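Local coordinates for PUM-HD domain-containing protein (Caenorhabditis elegans, PDB 7CGF) that binds RNA through a PUM-HD domain of stacked Pumilio repeats, here in complex with a PBE-RNA, and probably recognises mRNA 3' untranslated regions, at residues Lys89-Glu92 against His98-Arg101; Lys125-Glu128 against Leu134-Lys137; Val145-Met150 against Ile185-Val190; Arg220-Ala225 against Val250-Asn255; Val237-Ser242 against Leu274-Val279. The protein carries 2 engineered substitutions. All coordinates share one frame; numbering follows the deposited sequence.

Interaction 1: residues Lys89-Glu92 against His98-Arg101; sequences KFFE and HWAR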
# COMPACT_ATOMS: atom_id res chain seq x y z
N LYS A 89 -3.21 -15.91 17.11
CA LYS A 89 -2.86 -17.32 16.95
C LYS A 89 -4.07 -18.15 16.53
O LYS A 89 -3.91 -19.16 15.83
CB LYS A 89 -2.28 -17.89 18.25
CG LYS A 89 -0.85 -17.48 18.55
CD LYS A 89 0.07 -17.92 17.43
CE LYS A 89 1.54 -17.84 17.82
NZ LYS A 89 2.42 -18.18 16.64
N PHE A 90 -5.26 -17.78 16.97
CA PHE A 90 -6.44 -18.57 16.65
C PHE A 90 -7.10 -18.18 15.33
O PHE A 90 -8.16 -18.72 15.00
CB PHE A 90 -7.44 -18.49 17.80
CG PHE A 90 -7.00 -19.30 18.99
CD1 PHE A 90 -7.11 -20.68 18.96
CD2 PHE A 90 -6.43 -18.69 20.08
CE1 PHE A 90 -6.68 -21.45 20.04
CE2 PHE A 90 -6.00 -19.44 21.16
CZ PHE A 90 -6.13 -20.82 21.15
N PHE A 91 -6.49 -17.27 14.56
CA PHE A 91 -6.88 -17.05 13.18
C PHE A 91 -5.90 -17.67 12.20
O PHE A 91 -6.06 -17.51 10.98
CB PHE A 91 -7.03 -15.55 12.88
CG PHE A 91 -8.33 -14.96 13.34
CD1 PHE A 91 -9.53 -15.50 12.91
CD2 PHE A 91 -8.36 -13.85 14.17
CE1 PHE A 91 -10.74 -14.96 13.31
CE2 PHE A 91 -9.56 -13.29 14.57
CZ PHE A 91 -10.76 -13.86 14.14
N GLU A 92 -4.89 -18.38 12.69
CA GLU A 92 -3.90 -18.98 11.81
C GLU A 92 -4.47 -20.21 11.11
O GLU A 92 -5.44 -20.82 11.55
CB GLU A 92 -2.64 -19.39 12.59
CG GLU A 92 -1.89 -18.26 13.29
CD GLU A 92 -1.20 -17.28 12.34
OE1 GLU A 92 -0.95 -17.64 11.16
OE2 GLU A 92 -0.91 -16.15 12.78
N HIS A 98 -11.78 -22.89 14.91
CA HIS A 98 -12.10 -21.82 15.84
C HIS A 98 -12.44 -20.50 15.16
O HIS A 98 -12.87 -19.57 15.85
CB HIS A 98 -10.91 -21.59 16.78
CG HIS A 98 -10.71 -22.71 17.75
ND1 HIS A 98 -9.46 -23.22 18.03
CD2 HIS A 98 -11.59 -23.40 18.50
CE1 HIS A 98 -9.59 -24.19 18.92
NE2 HIS A 98 -10.87 -24.32 19.22
N TRP A 99 -12.28 -20.41 13.84
CA TRP A 99 -12.41 -19.13 13.15
C TRP A 99 -13.79 -18.52 13.34
O TRP A 99 -13.93 -17.33 13.64
CB TRP A 99 -12.13 -19.30 11.66
CG TRP A 99 -10.71 -19.54 11.29
CD1 TRP A 99 -9.61 -19.51 12.10
CD2 TRP A 99 -10.24 -19.87 9.99
NE1 TRP A 99 -8.48 -19.79 11.37
CE2 TRP A 99 -8.84 -20.01 10.07
CE3 TRP A 99 -10.88 -20.06 8.76
CZ2 TRP A 99 -8.06 -20.33 8.97
CZ3 TRP A 99 -10.11 -20.38 7.66
CH2 TRP A 99 -8.70 -20.50 7.77
N ALA A 100 -14.85 -19.32 13.13
CA ALA A 100 -16.20 -18.76 13.19
C ALA A 100 -16.54 -18.28 14.60
O ALA A 100 -17.11 -17.19 14.76
CB ALA A 100 -17.22 -19.78 12.69
N ARG A 101 -16.19 -19.06 15.62
CA ARG A 101 -16.47 -18.64 16.99
C ARG A 101 -15.69 -17.39 17.35
O ARG A 101 -16.19 -16.52 18.08
CB ARG A 101 -16.13 -19.76 17.98
CG ARG A 101 -17.13 -20.91 17.99
CD ARG A 101 -16.67 -22.00 18.97
NE ARG A 101 -16.54 -21.48 20.33
CZ ARG A 101 -15.95 -22.15 21.32
NH1 ARG A 101 -15.87 -21.61 22.54
NH2 ARG A 101 -15.43 -23.35 21.10

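Interaction 2: residues Lys125-Glu128 against Leu134-Lys137; sequences KALE and LQIK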
# COMPACT_ATOMS: atom_id res chain seq x y z
N LYS A 125 -5.04 -9.93 10.32
CA LYS A 125 -4.73 -11.36 10.36
C LYS A 125 -5.94 -12.19 9.96
O LYS A 125 -5.83 -13.12 9.16
CB LYS A 125 -4.23 -11.75 11.76
CG LYS A 125 -3.96 -13.25 11.97
CD LYS A 125 -2.97 -13.81 10.96
CE LYS A 125 -1.64 -13.08 10.99
NZ LYS A 125 -0.89 -13.41 12.22
N ALA A 126 -7.11 -11.85 10.51
CA ALA A 126 -8.34 -12.58 10.16
C ALA A 126 -8.61 -12.51 8.66
O ALA A 126 -8.83 -13.53 8.00
CB ALA A 126 -9.51 -12.03 10.98
N LEU A 127 -8.56 -11.30 8.08
CA LEU A 127 -8.83 -11.20 6.65
C LEU A 127 -7.79 -11.95 5.82
O LEU A 127 -8.10 -12.45 4.73
CB LEU A 127 -8.90 -9.73 6.22
CG LEU A 127 -10.07 -8.95 6.78
CD1 LEU A 127 -9.90 -7.46 6.45
CD2 LEU A 127 -11.41 -9.48 6.22
N GLU A 128 -6.55 -12.00 6.30
CA GLU A 128 -5.49 -12.70 5.58
C GLU A 128 -5.74 -14.19 5.51
O GLU A 128 -5.32 -14.84 4.54
CB GLU A 128 -4.16 -12.43 6.28
CG GLU A 128 -2.98 -13.25 5.81
CD GLU A 128 -2.51 -12.88 4.43
OE1 GLU A 128 -2.84 -11.76 3.96
OE2 GLU A 128 -1.78 -13.71 3.83
N LEU A 134 -16.65 -15.68 6.17
CA LEU A 134 -16.26 -14.94 7.36
C LEU A 134 -15.64 -13.59 7.00
O LEU A 134 -15.83 -12.61 7.73
CB LEU A 134 -15.28 -15.77 8.19
CG LEU A 134 -15.90 -17.04 8.80
CD1 LEU A 134 -14.88 -17.79 9.62
CD2 LEU A 134 -17.11 -16.67 9.65
N GLN A 135 -14.88 -13.52 5.91
CA GLN A 135 -14.40 -12.22 5.44
C GLN A 135 -15.56 -11.27 5.19
O GLN A 135 -15.52 -10.10 5.60
CB GLN A 135 -13.58 -12.38 4.17
CG GLN A 135 -12.25 -13.08 4.31
CD GLN A 135 -11.61 -13.30 2.94
OE1 GLN A 135 -12.29 -13.69 1.99
NE2 GLN A 135 -10.32 -13.01 2.83
N ILE A 136 -16.59 -11.74 4.49
CA ILE A 136 -17.74 -10.90 4.18
C ILE A 136 -18.42 -10.42 5.45
O ILE A 136 -18.89 -9.28 5.54
CB ILE A 136 -18.72 -11.67 3.27
CG1 ILE A 136 -18.09 -11.93 1.91
CG2 ILE A 136 -20.02 -10.91 3.12
CD1 ILE A 136 -18.90 -12.89 1.05
N LYS A 137 -18.47 -11.29 6.47
CA LYS A 137 -19.07 -10.90 7.74
C LYS A 137 -18.31 -9.75 8.39
O LYS A 137 -18.91 -8.79 8.88
CB LYS A 137 -19.12 -12.13 8.67
CG LYS A 137 -19.91 -11.91 9.94
CD LYS A 137 -20.11 -13.21 10.72
CE LYS A 137 -20.70 -12.90 12.09
NZ LYS A 137 -20.89 -14.11 12.94

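Interaction 3: residues Val145-Met150 against Ile185-Val190; sequences VIHRCM and IYEMSV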
# COMPACT_ATOMS: atom_id res chain seq x y z
N VAL A 145 -18.26 2.20 8.79
CA VAL A 145 -17.26 3.23 9.09
C VAL A 145 -16.27 3.39 7.95
O VAL A 145 -15.17 3.92 8.16
CB VAL A 145 -16.52 2.91 10.41
CG1 VAL A 145 -17.45 3.05 11.61
CG2 VAL A 145 -15.95 1.48 10.37
N ILE A 146 -16.65 3.04 6.72
CA ILE A 146 -15.65 2.86 5.65
C ILE A 146 -14.97 4.18 5.25
O ILE A 146 -13.75 4.19 5.02
CB ILE A 146 -16.28 2.12 4.45
CG1 ILE A 146 -15.27 1.90 3.32
CG2 ILE A 146 -17.54 2.84 3.95
CD1 ILE A 146 -14.01 1.12 3.72
N HIS A 147 -15.69 5.31 5.16
CA HIS A 147 -15.01 6.54 4.73
C HIS A 147 -13.93 6.95 5.72
O HIS A 147 -12.79 7.24 5.33
CB HIS A 147 -15.99 7.70 4.51
CG HIS A 147 -15.33 8.96 4.01
ND1 HIS A 147 -15.59 9.50 2.76
CD2 HIS A 147 -14.41 9.79 4.58
CE1 HIS A 147 -14.87 10.60 2.60
NE2 HIS A 147 -14.15 10.80 3.69
N ARG A 148 -14.26 6.96 7.02
CA ARG A 148 -13.26 7.34 8.01
C ARG A 148 -12.16 6.30 8.10
O ARG A 148 -10.98 6.63 8.29
CB ARG A 148 -13.94 7.55 9.37
CG ARG A 148 -13.03 8.13 10.45
CD ARG A 148 -13.81 8.53 11.71
NE ARG A 148 -14.78 7.50 12.11
CZ ARG A 148 -14.60 6.65 13.11
NH1 ARG A 148 -13.50 6.69 13.83
NH2 ARG A 148 -15.54 5.75 13.39
N CYS A 149 -12.52 5.03 7.91
CA CYS A 149 -11.54 3.95 7.94
C CYS A 149 -10.46 4.16 6.89
O CYS A 149 -9.27 3.94 7.15
CB CYS A 149 -12.28 2.63 7.73
SG CYS A 149 -11.61 1.22 8.58
N MET A 150 -10.85 4.60 5.69
CA MET A 150 -9.90 4.70 4.59
C MET A 150 -8.81 5.73 4.84
O MET A 150 -7.69 5.59 4.31
CB MET A 150 -10.66 5.02 3.30
CG MET A 150 -11.58 3.90 2.90
SD MET A 150 -12.65 4.45 1.55
CE MET A 150 -11.40 5.27 0.66
N ILE A 185 -12.28 10.97 -4.52
CA ILE A 185 -11.06 10.36 -5.03
C ILE A 185 -9.89 11.33 -4.91
O ILE A 185 -8.77 10.93 -4.56
CB ILE A 185 -11.25 9.86 -6.47
CG1 ILE A 185 -11.76 8.44 -6.45
CG2 ILE A 185 -9.95 9.97 -7.28
CD1 ILE A 185 -10.73 7.44 -5.99
N TYR A 186 -10.13 12.62 -5.14
CA TYR A 186 -9.08 13.60 -4.93
C TYR A 186 -8.65 13.60 -3.46
O TYR A 186 -7.45 13.51 -3.15
CB TYR A 186 -9.54 15.00 -5.35
CG TYR A 186 -8.49 16.03 -4.98
CD1 TYR A 186 -7.39 16.24 -5.79
CD2 TYR A 186 -8.59 16.74 -3.79
CE1 TYR A 186 -6.42 17.16 -5.44
CE2 TYR A 186 -7.62 17.65 -3.42
CZ TYR A 186 -6.54 17.85 -4.25
OH TYR A 186 -5.58 18.76 -3.89
N GLU A 187 -9.63 13.71 -2.55
CA GLU A 187 -9.37 13.75 -1.11
C GLU A 187 -8.56 12.54 -0.68
O GLU A 187 -7.61 12.67 0.11
CB GLU A 187 -10.71 13.82 -0.35
CG GLU A 187 -10.65 13.44 1.14
CD GLU A 187 -12.02 13.08 1.81
OE1 GLU A 187 -12.05 12.96 3.06
OE2 GLU A 187 -13.06 12.91 1.13
N MET A 188 -8.90 11.37 -1.20
CA MET A 188 -8.17 10.16 -0.80
C MET A 188 -6.79 10.12 -1.43
O MET A 188 -5.81 9.71 -0.78
CB MET A 188 -8.96 8.91 -1.20
CG MET A 188 -10.30 8.72 -0.47
SD MET A 188 -10.01 8.45 1.28
CE MET A 188 -11.73 8.51 1.88
N SER A 189 -6.68 10.53 -2.70
CA SER A 189 -5.40 10.45 -3.39
C SER A 189 -4.35 11.38 -2.78
O SER A 189 -3.15 11.11 -2.95
CB SER A 189 -5.56 10.79 -4.87
OG SER A 189 -6.40 9.83 -5.50
N VAL A 190 -4.75 12.47 -2.12
CA VAL A 190 -3.76 13.37 -1.52
C VAL A 190 -3.63 13.17 -0.02
O VAL A 190 -2.97 13.97 0.65
CB VAL A 190 -4.08 14.84 -1.87
CG1 VAL A 190 -4.25 14.95 -3.38
CG2 VAL A 190 -5.32 15.31 -1.15

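Interaction 4: residues Arg220-Ala225 against Val250-Asn255; sequences RFDEIA and VTRVSN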
# COMPACT_ATOMS: atom_id res chain seq x y z
N ARG A 220 -8.93 15.63 -12.16
CA ARG A 220 -8.01 16.51 -11.44
C ARG A 220 -6.58 16.01 -11.56
O ARG A 220 -5.80 16.03 -10.61
CB ARG A 220 -8.45 16.66 -9.99
CG ARG A 220 -9.79 17.36 -9.93
CD ARG A 220 -10.29 17.56 -8.52
NE ARG A 220 -9.46 18.50 -7.80
CZ ARG A 220 -9.72 18.89 -6.56
NH1 ARG A 220 -10.78 18.42 -5.93
NH2 ARG A 220 -8.92 19.75 -5.95
N PHE A 221 -6.24 15.58 -12.77
CA PHE A 221 -4.98 14.91 -13.02
C PHE A 221 -3.78 15.76 -12.62
O PHE A 221 -2.88 15.28 -11.91
CB PHE A 221 -4.86 14.54 -14.50
CG PHE A 221 -3.61 13.79 -14.83
CD1 PHE A 221 -3.53 12.43 -14.56
CD2 PHE A 221 -2.50 14.45 -15.35
CE1 PHE A 221 -2.39 11.73 -14.83
CE2 PHE A 221 -1.35 13.74 -15.62
CZ PHE A 221 -1.30 12.38 -15.35
N ASP A 222 -3.72 17.01 -13.10
CA ASP A 222 -2.52 17.80 -12.86
C ASP A 222 -2.26 17.99 -11.37
O ASP A 222 -1.11 17.90 -10.92
CB ASP A 222 -2.64 19.17 -13.53
CG ASP A 222 -2.61 19.08 -15.04
OD1 ASP A 222 -2.42 17.97 -15.59
OD2 ASP A 222 -2.78 20.15 -15.67
N GLU A 223 -3.32 18.25 -10.58
CA GLU A 223 -3.15 18.45 -9.15
C GLU A 223 -2.70 17.17 -8.47
O GLU A 223 -1.82 17.19 -7.59
CB GLU A 223 -4.45 18.92 -8.52
CG GLU A 223 -4.99 20.24 -8.96
CD GLU A 223 -6.40 20.41 -8.45
OE1 GLU A 223 -7.36 20.07 -9.19
OE2 GLU A 223 -6.52 20.78 -7.26
N ILE A 224 -3.32 16.05 -8.84
CA ILE A 224 -2.97 14.78 -8.21
C ILE A 224 -1.56 14.35 -8.60
O ILE A 224 -0.79 13.86 -7.76
CB ILE A 224 -4.02 13.72 -8.56
CG1 ILE A 224 -5.40 14.14 -8.02
CG2 ILE A 224 -3.66 12.34 -7.95
CD1 ILE A 224 -6.52 13.17 -8.38
N ALA A 225 -1.19 14.57 -9.86
CA ALA A 225 0.11 14.13 -10.36
C ALA A 225 1.27 14.83 -9.67
O ALA A 225 2.34 14.23 -9.54
CB ALA A 225 0.20 14.37 -11.87
N VAL A 250 -0.04 10.18 -21.40
CA VAL A 250 1.18 10.50 -22.15
C VAL A 250 0.95 11.71 -23.03
O VAL A 250 1.86 12.53 -23.23
CB VAL A 250 1.64 9.27 -22.96
CG1 VAL A 250 2.71 9.66 -23.98
CG2 VAL A 250 2.14 8.19 -22.01
N THR A 251 -0.25 11.83 -23.61
CA THR A 251 -0.55 13.02 -24.40
C THR A 251 -0.49 14.27 -23.54
O THR A 251 0.09 15.28 -23.94
CB THR A 251 -1.94 12.90 -25.05
OG1 THR A 251 -1.94 11.78 -25.94
CG2 THR A 251 -2.31 14.15 -25.81
N ARG A 252 -1.07 14.20 -22.33
CA ARG A 252 -1.06 15.37 -21.46
C ARG A 252 0.35 15.72 -20.99
O ARG A 252 0.72 16.90 -20.95
CB ARG A 252 -1.98 15.13 -20.26
CG ARG A 252 -2.18 16.39 -19.43
CD ARG A 252 -3.44 16.32 -18.60
NE ARG A 252 -3.68 17.61 -17.95
CZ ARG A 252 -4.51 18.53 -18.42
NH1 ARG A 252 -5.20 18.30 -19.54
NH2 ARG A 252 -4.66 19.68 -17.77
N VAL A 253 1.12 14.70 -20.60
CA VAL A 253 2.50 14.89 -20.16
C VAL A 253 3.33 15.47 -21.29
O VAL A 253 4.11 16.41 -21.09
CB VAL A 253 3.07 13.56 -19.65
CG1 VAL A 253 4.58 13.63 -19.52
CG2 VAL A 253 2.43 13.18 -18.31
N SER A 254 3.18 14.93 -22.50
CA SER A 254 3.97 15.42 -23.63
C SER A 254 3.62 16.85 -23.97
O SER A 254 4.51 17.66 -24.27
CB SER A 254 3.77 14.51 -24.84
OG SER A 254 4.29 13.22 -24.56
N ASN A 255 2.33 17.19 -23.95
CA ASN A 255 1.91 18.55 -24.27
C ASN A 255 2.34 19.56 -23.21
O ASN A 255 2.35 20.76 -23.49
CB ASN A 255 0.40 18.62 -24.46
CG ASN A 255 -0.06 17.94 -25.74
OD1 ASN A 255 0.73 17.74 -26.66
ND2 ASN A 255 -1.34 17.60 -25.80

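Interaction 5: residues Val237-Ser242 against Leu274-Val279; sequences VIEHGS and LEQGAV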
# COMPACT_ATOMS: atom_id res chain seq x y z
N VAL A 237 -2.09 4.32 -11.96
CA VAL A 237 -2.95 4.40 -13.16
C VAL A 237 -2.16 4.03 -14.41
O VAL A 237 -2.62 3.24 -15.24
CB VAL A 237 -3.58 5.79 -13.30
CG1 VAL A 237 -4.44 5.85 -14.61
CG2 VAL A 237 -4.45 6.09 -12.09
N ILE A 238 -0.97 4.61 -14.57
CA ILE A 238 -0.13 4.27 -15.71
C ILE A 238 0.09 2.76 -15.80
O ILE A 238 -0.04 2.15 -16.87
CB ILE A 238 1.21 5.03 -15.64
CG1 ILE A 238 0.95 6.52 -15.87
CG2 ILE A 238 2.21 4.47 -16.68
CD1 ILE A 238 2.08 7.46 -15.39
N GLU A 239 0.38 2.13 -14.67
CA GLU A 239 0.69 0.70 -14.72
C GLU A 239 -0.56 -0.15 -14.90
O GLU A 239 -0.56 -1.09 -15.70
CB GLU A 239 1.43 0.28 -13.46
CG GLU A 239 1.82 -1.19 -13.50
CD GLU A 239 2.85 -1.55 -12.47
OE1 GLU A 239 3.36 -0.65 -11.77
OE2 GLU A 239 3.16 -2.75 -12.38
N HIS A 240 -1.64 0.18 -14.19
CA HIS A 240 -2.80 -0.71 -14.09
C HIS A 240 -4.01 -0.25 -14.89
O HIS A 240 -5.02 -0.95 -14.91
CB HIS A 240 -3.18 -0.88 -12.61
CG HIS A 240 -2.11 -1.53 -11.80
ND1 HIS A 240 -1.84 -2.88 -11.87
CD2 HIS A 240 -1.23 -1.01 -10.90
CE1 HIS A 240 -0.85 -3.17 -11.04
NE2 HIS A 240 -0.46 -2.06 -10.45
N GLY A 241 -3.94 0.91 -15.55
CA GLY A 241 -5.04 1.42 -16.34
C GLY A 241 -5.07 0.80 -17.73
O GLY A 241 -4.31 -0.11 -18.07
N SER A 242 -5.98 1.32 -18.55
CA SER A 242 -6.14 0.87 -19.92
C SER A 242 -5.11 1.54 -20.82
O SER A 242 -4.44 2.52 -20.46
CB SER A 242 -7.54 1.18 -20.44
OG SER A 242 -7.76 2.58 -20.58
N LEU A 274 7.86 6.53 -19.04
CA LEU A 274 8.96 6.03 -19.86
C LEU A 274 9.28 4.57 -19.54
O LEU A 274 9.70 3.82 -20.44
CB LEU A 274 10.19 6.91 -19.66
CG LEU A 274 10.08 8.33 -20.20
CD1 LEU A 274 11.11 9.22 -19.55
CD2 LEU A 274 10.22 8.38 -21.73
N GLU A 275 9.09 4.16 -18.29
CA GLU A 275 9.33 2.78 -17.89
C GLU A 275 8.21 1.85 -18.35
O GLU A 275 8.47 0.71 -18.76
CB GLU A 275 9.48 2.70 -16.36
CG GLU A 275 10.61 3.56 -15.80
CD GLU A 275 10.53 3.77 -14.29
OE1 GLU A 275 9.45 3.55 -13.69
OE2 GLU A 275 11.55 4.16 -13.69
N GLN A 276 6.97 2.33 -18.33
CA GLN A 276 5.80 1.50 -18.63
C GLN A 276 5.28 1.67 -20.05
O GLN A 276 4.52 0.81 -20.52
CB GLN A 276 4.66 1.82 -17.66
CG GLN A 276 4.94 1.42 -16.24
CD GLN A 276 4.63 -0.04 -15.99
OE1 GLN A 276 3.81 -0.64 -16.69
NE2 GLN A 276 5.28 -0.62 -14.98
N GLY A 277 5.64 2.75 -20.73
CA GLY A 277 5.00 3.07 -21.99
C GLY A 277 5.57 2.29 -23.16
O GLY A 277 6.73 1.87 -23.17
N ALA A 278 4.72 2.10 -24.16
CA ALA A 278 5.15 1.48 -25.41
C ALA A 278 5.98 2.45 -26.22
O ALA A 278 6.05 3.65 -25.94
CB ALA A 278 3.94 1.02 -26.22
N VAL A 279 6.61 1.92 -27.28
CA VAL A 279 7.50 2.75 -28.08
C VAL A 279 6.77 3.99 -28.61
O VAL A 279 7.35 5.08 -28.66
CB VAL A 279 8.11 1.92 -29.23
CG1 VAL A 279 8.99 2.81 -30.12
CG2 VAL A 279 8.91 0.76 -28.66

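Interaction 1: residues Lys89-Glu92 against His98-Arg101
Phe90 and Phe91 face His98 and Trp99 with their CA atoms 6.6 Å and 5.9 Å apart respectively, as the chain leaves helix 83-89 through a type I beta turn from Lys89 to Glu92 and comes back into helix 99-106. This is the link between two helices of one predicted Pumilio repeat in the PUM-HD, an example of how an indole can close a short connection by reaching back to the backbone before it. Trp99 NE1 donates to Glu92 O at 3.2 Å with an N-H...O angle of 146°. The oxygen lies near the indole plane, but the donor stands above the plane of the Glu92 carbonyl instead of on a lone pair. Because Trp99 CG sits anti to its own carbonyl carbon (chi1 -72°), the pyrrole edge is brought against the turn, where CD1 approaches Phe90 O to 3.3 Å in the ring plane. That carbonyl is buried here without a hydrogen-bonding partner in the model. Phe91 crosses the indole at a slant, its CD1 4.1 Å from Trp99 CD1, and its ring continues onto Val122 and Ala126 of helix 119-129, which belongs to the next predicted repeat. The Glu92 carboxylate forms a salt bridge with Lys125. The rings of Phe90 and His98 are inclined at 75°, and both also meet Phe67. His98 ND1, hydrogen-bonded to Glu95 OE1, still lies 3.6 Å from Phe90 CD1.

Interaction 2: residues Lys125-Glu128 against Leu134-Lys137
Leu127 and Gln135 carry the whole of this contact between helices 119-129 and 132-142, two consecutive helices within a predicted Pumilio repeat, and their CA atoms stand 5.8 Å apart. The polar component is one hydrogen bond. Gln135 NE2 donates to Leu127 O at 3.0 Å, with an N-H...O angle of 153°, and the acceptor lies almost in the plane of the glutamine amide while the donor lies in the carbonyl plane. With chi1 at -69° and chi2 at 174°, the glutamine runs out in an extended line beyond CG, long enough to reach the other helix. Its NE2 gives a second hydrogen bond to Lys165 O, at the end of helix 155-165 in the next predicted repeat.

The apolar component is slighter. Leu127 CD2 meets the root of the glutamine at a slant, 4.1 Å from Gln135 CA and 4.2 Å from Gln135 CG, and the leucine also packs on Val158 of helix 155-165 and on Ile138.

An alanine in place of Gln135 would probably leave both Leu127 O and Lys165 O without this donor and open a gap beside Leu127 CD2. The chemistry implies that one buried primary amide, held by two backbone carbonyls, ties the two helices to each other and to the next predicted repeat.

Interaction 3: residues Val145-Met150 against Ile185-Val190
His147 and Met150 on helix 146-150 meet Glu187 and Met188 on helix 184-189, equivalent short helices of successive predicted Pumilio repeats. Such side-by-side stacking builds the PUM-HD superhelix; here the short axes run at 32° to each other and 11.7 Å apart.

The tight part is made of methionines. Met150 CE lies 3.5 Å from Met188 CE, closer than usual van der Waals contact, and the two side chains cross at about a right angle. The Met150 chain bends at chi3, which swings its methyl group against the Met188 thioether. Both residues are buried, and Met150 also packs on Leu178 of helix 172-178.

The more open side is polar. His147 NE2 donates to Glu187 OE1 at 3.1 Å with an angle of 150°, the oxygen lying at the edge of the ring and accepting the hydrogen bond on its syn side, though well out of the carboxylate plane. Glu187 OE1 also bridges to Lys151, and His147 ND1 bonds to Glu180, so the imidazole is held at both nitrogens and is probably biased toward its charged form.

A leucine in place of His147 would probably leave Glu187 and Glu180 without this shared partner and take away the flat surface under the Met188 methyl. That surface joins the two halves: Met188 CE sits over the centre of the imidazole face, 3.8 Å from the ring centroid and 11° off its normal.

Interaction 4: residues Arg220-Ala225 against Val250-Asn255
Asp222 and Arg252 form a two-pronged salt bridge in which each carboxylate oxygen has its own donor. Arg252 NE gives an almost straight bond to Asp222 OD1, 2.7 Å long with an N-H...O angle of 174°, and Arg252 NH2 reaches Asp222 OD2 at 2.9 Å. The arginine therefore presents its side, both oxygens lying close to the guanidinium plane. The aspartate is less well aligned: OD1 is met on its syn side, whereas OD2 is approached from above the carboxylate plane, and the two flat groups are turned 38° apart. An extended run from CG to NE carries the guanidinium from helix 243-255 across to the aspartate. The paired charges probably stabilise each other near the solvent-exposed side of the contact.

Next to the bridge, Arg252 CD touches Phe221 CD2 at 3.9 Å, the two side chains sliding past each other in opposite directions. Phe221 is buried and meets Phe260 and Val234, so the aliphatic part of the arginine extends the apolar interior toward the surface. The helices joined here, 221-225 and 243-255, precede and follow helix 230-240 in the alpha-helical repeat fold of the PUM-HD.

Two further sets of polar atoms are settled within the segments. Arg220 grips Glu223 in the same side-on manner, NE to OE1 and NH2 to OE2, while its guanidinium also makes a cation-pi contact with Tyr186. Ser254 OG returns a bond to Val250 O, a carbonyl that also accepts from Ser254 N, the two donors arriving from opposite faces of its plane at 2.9 Å for OG and 2.8 Å for N.

Interaction 5: residues Val237-Ser242 against Leu274-Val279
Neighbouring Pumilio repeats, as predicted from sequence, meet here at the C-terminal ends of helices 230-240 and 266-276, where Gln276 lies across Ile238 and Glu239. The CA atoms of Glu239 and Gln276 are 6.5 Å apart. Ile238 supplies the apolar half: its CG2 branch comes within 3.7 Å of Gln276 CB. From there the glutamine bends at chi2 (-84°), which carries its amide over to the glutamate. Gln276 OE1 and NE2 each lie 3.8 Å from Glu239 CG, so the amide rests against the aliphatic stem. Farther out, NE2 is 3.6 Å from Glu239 CD, with carboxylate and amide planes inclined by only 23°. This is contact between two flat polar groups rather than a hydrogen bond, and the glutamate's charge is met by Lys272, one turn back on the glutamine's own helix.

Ile238 continues into the interior, packing on Val269 and Cys273 of helix 266-276 and on Ile249 of helix 243-255. Helix 230-240 in turn packs on helix 194-204 through Val237 and Leu202, and helix 266-276 on helix 309-319 through Leu274 and Met316.

Interactions 1 and 2 are buried and each stays inside one predicted repeat, using a side-chain N-H to hold a backbone carbonyl. They also touch each other, through Glu92 with Lys125 and Trp99 with Leu134. Interactions 3, 4 and 5 are partly buried, and side chains do the work: a methionine pair with a histidine-glutamate bond in interaction 3, a salt bridge in interaction 4, aliphatic and amide packing in interaction 5. Interactions 3 and 5 join successive predicted repeats. Tyr186 from interaction 3 packs on Arg220 and Ile224 of interaction 4, while the segments of interactions 4 and 5 alternate along the chain, sharing a neighbourhood without touching.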